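Local coordinates for Rubredoxin\:oxygen oxidoreductase (Desulfovibrio gigas, PDB 1E5D), which reduces dioxygen to two water molecules in a four-electron reaction, using a diiron centre and flavin mononucleotide, at residues T252-T266 with E300-H314. Numbering follows the deposited sequence.
With FMN (flavin mononucleotide), chain C.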
# COMPACT_ATOMS: atom_id res chain seq x y z
N THR A 252 9.39 -5.31 -25.02
CA THR A 252 9.83 -6.67 -25.21
C THR A 252 8.62 -7.60 -25.07
O THR A 252 7.51 -7.15 -24.76
CB THR A 252 10.91 -7.09 -24.20
OG1 THR A 252 10.34 -7.03 -22.89
CG2 THR A 252 12.08 -6.14 -24.21
N ASN A 253 8.84 -8.88 -25.30
CA ASN A 253 7.82 -9.91 -25.26
C ASN A 253 7.47 -10.32 -23.83
O ASN A 253 6.98 -11.42 -23.59
CB ASN A 253 8.34 -11.15 -26.02
CG ASN A 253 7.23 -11.90 -26.72
OD1 ASN A 253 6.14 -11.37 -26.91
ND2 ASN A 253 7.53 -13.14 -27.09
N LYS A 254 7.73 -9.43 -22.88
CA LYS A 254 7.52 -9.68 -21.47
C LYS A 254 6.19 -9.11 -21.00
O LYS A 254 5.83 -7.96 -21.27
CB LYS A 254 8.67 -9.09 -20.67
CG LYS A 254 8.69 -9.44 -19.19
CD LYS A 254 9.99 -8.98 -18.57
CE LYS A 254 9.81 -8.51 -17.14
NZ LYS A 254 10.97 -7.68 -16.70
N VAL A 255 5.45 -9.96 -20.29
CA VAL A 255 4.17 -9.54 -19.73
C VAL A 255 4.27 -9.63 -18.21
O VAL A 255 4.65 -10.65 -17.65
CB VAL A 255 3.01 -10.37 -20.28
CG1 VAL A 255 1.67 -9.93 -19.69
CG2 VAL A 255 2.93 -10.28 -21.80
N VAL A 256 3.94 -8.54 -17.54
CA VAL A 256 3.86 -8.43 -16.11
C VAL A 256 2.38 -8.37 -15.72
O VAL A 256 1.65 -7.45 -16.10
CB VAL A 256 4.54 -7.17 -15.56
CG1 VAL A 256 4.15 -6.96 -14.09
CG2 VAL A 256 6.04 -7.24 -15.71
N ILE A 257 1.95 -9.36 -14.97
CA ILE A 257 0.60 -9.39 -14.42
C ILE A 257 0.66 -9.11 -12.93
O ILE A 257 1.33 -9.81 -12.16
CB ILE A 257 -0.06 -10.76 -14.66
CG1 ILE A 257 -0.19 -11.15 -16.13
CG2 ILE A 257 -1.40 -10.82 -13.95
CD1 ILE A 257 -0.38 -12.64 -16.35
N PHE A 258 -0.02 -8.07 -12.46
CA PHE A 258 -0.02 -7.86 -11.01
C PHE A 258 -1.48 -7.68 -10.58
O PHE A 258 -2.31 -7.11 -11.27
CB PHE A 258 0.88 -6.73 -10.59
CG PHE A 258 0.47 -5.29 -10.75
CD1 PHE A 258 -0.31 -4.66 -9.79
CD2 PHE A 258 0.85 -4.54 -11.85
CE1 PHE A 258 -0.68 -3.33 -9.90
CE2 PHE A 258 0.48 -3.21 -11.97
CZ PHE A 258 -0.29 -2.60 -10.99
N TYR A 259 -1.76 -8.23 -9.41
CA TYR A 259 -3.11 -8.33 -8.90
C TYR A 259 -3.04 -8.37 -7.37
O TYR A 259 -1.97 -8.59 -6.80
CB TYR A 259 -3.78 -9.62 -9.43
CG TYR A 259 -3.30 -10.82 -8.62
CD1 TYR A 259 -2.02 -11.31 -8.83
CD2 TYR A 259 -4.10 -11.45 -7.68
CE1 TYR A 259 -1.55 -12.40 -8.11
CE2 TYR A 259 -3.63 -12.53 -6.95
CZ TYR A 259 -2.35 -13.00 -7.17
OH TYR A 259 -1.91 -14.08 -6.44
N ASP A 260 -4.20 -8.23 -6.77
CA ASP A 260 -4.44 -8.61 -5.39
C ASP A 260 -5.81 -9.28 -5.36
O ASP A 260 -6.56 -9.23 -6.33
CB ASP A 260 -4.35 -7.43 -4.43
CG ASP A 260 -4.09 -7.88 -3.01
OD1 ASP A 260 -4.05 -9.10 -2.76
OD2 ASP A 260 -3.93 -7.01 -2.13
N SER A 261 -6.13 -9.94 -4.25
CA SER A 261 -7.36 -10.74 -4.22
C SER A 261 -7.73 -11.07 -2.78
O SER A 261 -6.84 -11.14 -1.92
CB SER A 261 -7.14 -12.01 -5.03
OG SER A 261 -8.30 -12.82 -5.03
N MET A 262 -9.01 -11.27 -2.50
CA MET A 262 -9.35 -11.68 -1.13
C MET A 262 -9.68 -13.16 -1.10
O MET A 262 -9.17 -13.87 -0.23
CB MET A 262 -10.51 -10.86 -0.56
CG MET A 262 -10.28 -9.36 -0.70
SD MET A 262 -11.76 -8.38 -0.42
CE MET A 262 -12.49 -8.39 -2.06
N TRP A 263 -10.51 -13.61 -2.03
CA TRP A 263 -11.00 -14.99 -2.03
C TRP A 263 -10.52 -15.79 -3.24
O TRP A 263 -11.08 -16.81 -3.63
CB TRP A 263 -12.54 -15.01 -1.94
CG TRP A 263 -12.93 -14.62 -0.53
CD1 TRP A 263 -13.44 -13.43 -0.11
CD2 TRP A 263 -12.83 -15.46 0.62
NE1 TRP A 263 -13.66 -13.48 1.26
CE2 TRP A 263 -13.29 -14.71 1.72
CE3 TRP A 263 -12.38 -16.77 0.83
CZ2 TRP A 263 -13.33 -15.23 3.02
CZ3 TRP A 263 -12.42 -17.28 2.11
CH2 TRP A 263 -12.89 -16.51 3.19
N HIS A 264 -9.43 -15.32 -3.84
CA HIS A 264 -8.71 -16.04 -4.86
C HIS A 264 -9.36 -16.12 -6.22
O HIS A 264 -8.76 -16.77 -7.09
CB HIS A 264 -8.45 -17.49 -4.36
CG HIS A 264 -7.63 -17.37 -3.11
ND1 HIS A 264 -6.33 -16.90 -3.15
CD2 HIS A 264 -7.94 -17.59 -1.82
CE1 HIS A 264 -5.86 -16.87 -1.92
NE2 HIS A 264 -6.82 -17.28 -1.10
N SER A 265 -10.52 -15.52 -6.46
CA SER A 265 -11.02 -15.68 -7.84
C SER A 265 -10.20 -14.80 -8.77
O SER A 265 -9.85 -15.19 -9.89
CB SER A 265 -12.50 -15.35 -7.94
OG SER A 265 -13.30 -16.26 -7.20
N THR A 266 -9.86 -13.59 -8.31
CA THR A 266 -9.00 -12.77 -9.17
C THR A 266 -7.65 -13.45 -9.34
O THR A 266 -6.96 -13.29 -10.35
CB THR A 266 -8.84 -11.35 -8.62
OG1 THR A 266 -10.13 -10.76 -8.48
CG2 THR A 266 -8.05 -10.48 -9.58
N GLU A 300 10.19 -4.85 -12.86
CA GLU A 300 9.82 -5.85 -13.86
C GLU A 300 9.13 -5.15 -15.02
O GLU A 300 9.24 -5.56 -16.17
CB GLU A 300 8.91 -6.92 -13.26
CG GLU A 300 9.57 -7.77 -12.18
CD GLU A 300 10.85 -8.46 -12.65
OE1 GLU A 300 11.03 -8.61 -13.88
OE2 GLU A 300 11.66 -8.85 -11.79
N ILE A 301 8.42 -4.08 -14.69
CA ILE A 301 7.62 -3.41 -15.72
C ILE A 301 8.51 -2.60 -16.65
O ILE A 301 8.14 -2.36 -17.80
CB ILE A 301 6.54 -2.52 -15.09
CG1 ILE A 301 5.32 -3.28 -14.56
CG2 ILE A 301 6.09 -1.44 -16.06
CD1 ILE A 301 4.47 -2.42 -13.66
N SER A 302 9.66 -2.18 -16.14
CA SER A 302 10.58 -1.34 -16.88
C SER A 302 10.84 -1.86 -18.29
O SER A 302 10.86 -1.10 -19.25
CB SER A 302 11.91 -1.23 -16.11
OG SER A 302 12.59 -2.46 -16.14
N ASP A 303 11.03 -3.17 -18.42
CA ASP A 303 11.31 -3.74 -19.74
C ASP A 303 10.18 -4.65 -20.20
O ASP A 303 10.35 -5.43 -21.14
CB ASP A 303 12.65 -4.49 -19.70
CG ASP A 303 12.64 -5.57 -18.63
OD1 ASP A 303 11.76 -5.50 -17.74
OD2 ASP A 303 13.50 -6.47 -18.66
N ALA A 304 9.00 -4.56 -19.59
CA ALA A 304 7.88 -5.35 -20.09
C ALA A 304 7.18 -4.64 -21.23
O ALA A 304 7.22 -3.41 -21.30
CB ALA A 304 6.87 -5.62 -18.98
N GLY A 305 6.52 -5.37 -22.12
CA GLY A 305 5.76 -4.71 -23.18
C GLY A 305 4.30 -4.56 -22.81
O GLY A 305 3.57 -3.71 -23.32
N ALA A 306 3.82 -5.42 -21.91
CA ALA A 306 2.42 -5.29 -21.49
C ALA A 306 2.28 -5.40 -19.98
O ALA A 306 2.93 -6.22 -19.33
CB ALA A 306 1.56 -6.35 -22.17
N VAL A 307 1.41 -4.57 -19.43
CA VAL A 307 1.15 -4.58 -17.99
C VAL A 307 -0.30 -4.95 -17.76
O VAL A 307 -1.18 -4.20 -18.19
CB VAL A 307 1.47 -3.20 -17.39
CG1 VAL A 307 1.06 -3.09 -15.94
CG2 VAL A 307 2.96 -2.92 -17.54
N ILE A 308 -0.56 -6.09 -17.15
CA ILE A 308 -1.92 -6.53 -16.85
C ILE A 308 -2.20 -6.43 -15.35
O ILE A 308 -1.41 -6.91 -14.54
CB ILE A 308 -2.19 -7.97 -17.30
CG1 ILE A 308 -1.50 -8.34 -18.61
CG2 ILE A 308 -3.69 -8.24 -17.37
CD1 ILE A 308 -2.02 -7.57 -19.80
N VAL A 309 -3.31 -5.81 -14.97
CA VAL A 309 -3.67 -5.55 -13.60
C VAL A 309 -5.00 -6.18 -13.24
O VAL A 309 -6.00 -6.11 -13.96
CB VAL A 309 -3.79 -4.05 -13.27
CG1 VAL A 309 -3.76 -3.88 -11.75
CG2 VAL A 309 -2.70 -3.24 -13.92
N GLY A 310 -5.02 -6.82 -12.07
CA GLY A 310 -6.26 -7.48 -11.65
C GLY A 310 -6.61 -7.06 -10.24
O GLY A 310 -5.73 -6.99 -9.38
N SER A 311 -7.88 -6.78 -10.01
CA SER A 311 -8.37 -6.57 -8.66
C SER A 311 -9.85 -6.91 -8.59
O SER A 311 -10.63 -6.64 -9.50
CB SER A 311 -8.15 -5.13 -8.19
OG SER A 311 -8.83 -4.92 -6.96
N PRO A 312 -10.24 -7.52 -7.48
CA PRO A 312 -11.68 -7.71 -7.25
C PRO A 312 -12.29 -6.37 -6.89
O PRO A 312 -11.58 -5.42 -6.56
CB PRO A 312 -11.70 -8.66 -6.05
CG PRO A 312 -10.43 -8.36 -5.32
CD PRO A 312 -9.42 -8.05 -6.39
N THR A 313 -13.61 -6.24 -6.92
CA THR A 313 -14.15 -4.96 -6.45
C THR A 313 -14.25 -4.97 -4.93
O THR A 313 -14.90 -5.80 -4.30
CB THR A 313 -15.53 -4.68 -7.05
OG1 THR A 313 -15.37 -4.60 -8.47
CG2 THR A 313 -16.03 -3.33 -6.57
N HIS A 314 -13.58 -3.99 -4.31
CA HIS A 314 -13.65 -3.88 -2.86
C HIS A 314 -14.25 -2.52 -2.52
O HIS A 314 -13.62 -1.52 -2.84
CB HIS A 314 -12.26 -4.04 -2.24
CG HIS A 314 -12.26 -3.96 -0.74
ND1 HIS A 314 -11.70 -2.92 -0.04
CD2 HIS A 314 -12.75 -4.81 0.20
CE1 HIS A 314 -11.85 -3.12 1.25
NE2 HIS A 314 -12.48 -4.27 1.43
N1 FMN C . -18.30 -6.66 -4.83
C2 FMN C . -18.90 -5.63 -5.43
O2 FMN C . -19.55 -5.76 -6.43
N3 FMN C . -18.80 -4.31 -4.92
C4 FMN C . -18.41 -4.10 -3.61
O4 FMN C . -18.31 -2.95 -3.24
C4A FMN C . -17.79 -5.23 -2.93
N5 FMN C . -17.05 -5.04 -1.81
C5A FMN C . -16.79 -6.16 -1.07
C6 FMN C . -16.13 -5.98 0.18
C7 FMN C . -15.60 -7.04 0.86
C7M FMN C . -14.66 -6.79 2.01
C8 FMN C . -15.67 -8.37 0.29
C8M FMN C . -15.30 -9.57 1.13
C9 FMN C . -16.49 -8.58 -0.83
C9A FMN C . -16.86 -7.48 -1.60
N10 FMN C . -17.34 -7.59 -2.94
C10 FMN C . -17.86 -6.54 -3.57
C1' FMN C . -17.47 -8.96 -3.49
C2' FMN C . -16.13 -9.44 -4.09
O2' FMN C . -15.73 -8.58 -5.15
C3' FMN C . -16.41 -10.84 -4.62
O3' FMN C . -16.40 -11.70 -3.49
C4' FMN C . -15.32 -11.29 -5.60
O4' FMN C . -15.60 -12.63 -6.05
C5' FMN C . -14.00 -11.23 -4.86
O5' FMN C . -12.86 -11.71 -5.82
P FMN C . -11.58 -12.32 -5.27
O1P FMN C . -10.53 -12.17 -6.37
O2P FMN C . -11.22 -11.80 -4.03
O3P FMN C . -11.79 -13.75 -5.04
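With CG turned anti to the backbone N (chi1 -172°) and a bend further along at chi3, the side chain of Lys254 runs out to the end of helix 294-302, where Glu300 and Asp303 receive it. Lys254 NZ donates a hydrogen bond of 2.8 Å to Glu300 O, on a lone pair of that carbonyl. Lys254 NZ also makes salt bridges to Glu300 OE1 at 3.0 Å, met nearly along the C-O axis, and to Asp303 OD1, on its syn side but tilted out of the carboxylate plane, so three oxygens grip one ammonium group. Arg188 pairs with the other carboxylate oxygen of Glu300.

From here strands 254-259 and 306-310 run parallel, 17° apart, and the backbone bonds alternate from Gly305 N with Lys254 O through to Asp260 N with Gly310 O. On one face of the sheet, CG of Phe258 is held between its backbone N and carbonyl carbon (chi1 77°), which lays the ring alongside Val309; CG1 of Val309 sits over the face of the Phe258 ring, 4.0 Å from its centroid, in a CH-pi contact. Val256 extends this layer, its CG1 against Ile301 CG1 and its CG2 against Ala304 CB. On the other face Val255 CG1 meets Ile308 CG1 at 3.7 Å, and both side chains touch Phe277 of helix 265-279.

Past the strand ends both chains reach the cofactor. Ser261 OG and Thr266 OG1 each donate to FMN O1P, while the backbone nitrogens of Met262 and Trp263 bind O2P. Ser265 N binds FMN O3P at 2.6 Å. Across from this loop, Pro312 CG packs on Met262 CE at 3.9 Å, and Thr313 O accepts a hydrogen bond from the ribityl O2'. A five-stranded parallel sheet of order 2-1-3-4-5, with these as its first and third strands, and a loop after the first that wraps the FMN phosphate at the N-terminus of helix 265-279, characterise the flavodoxin-like fold.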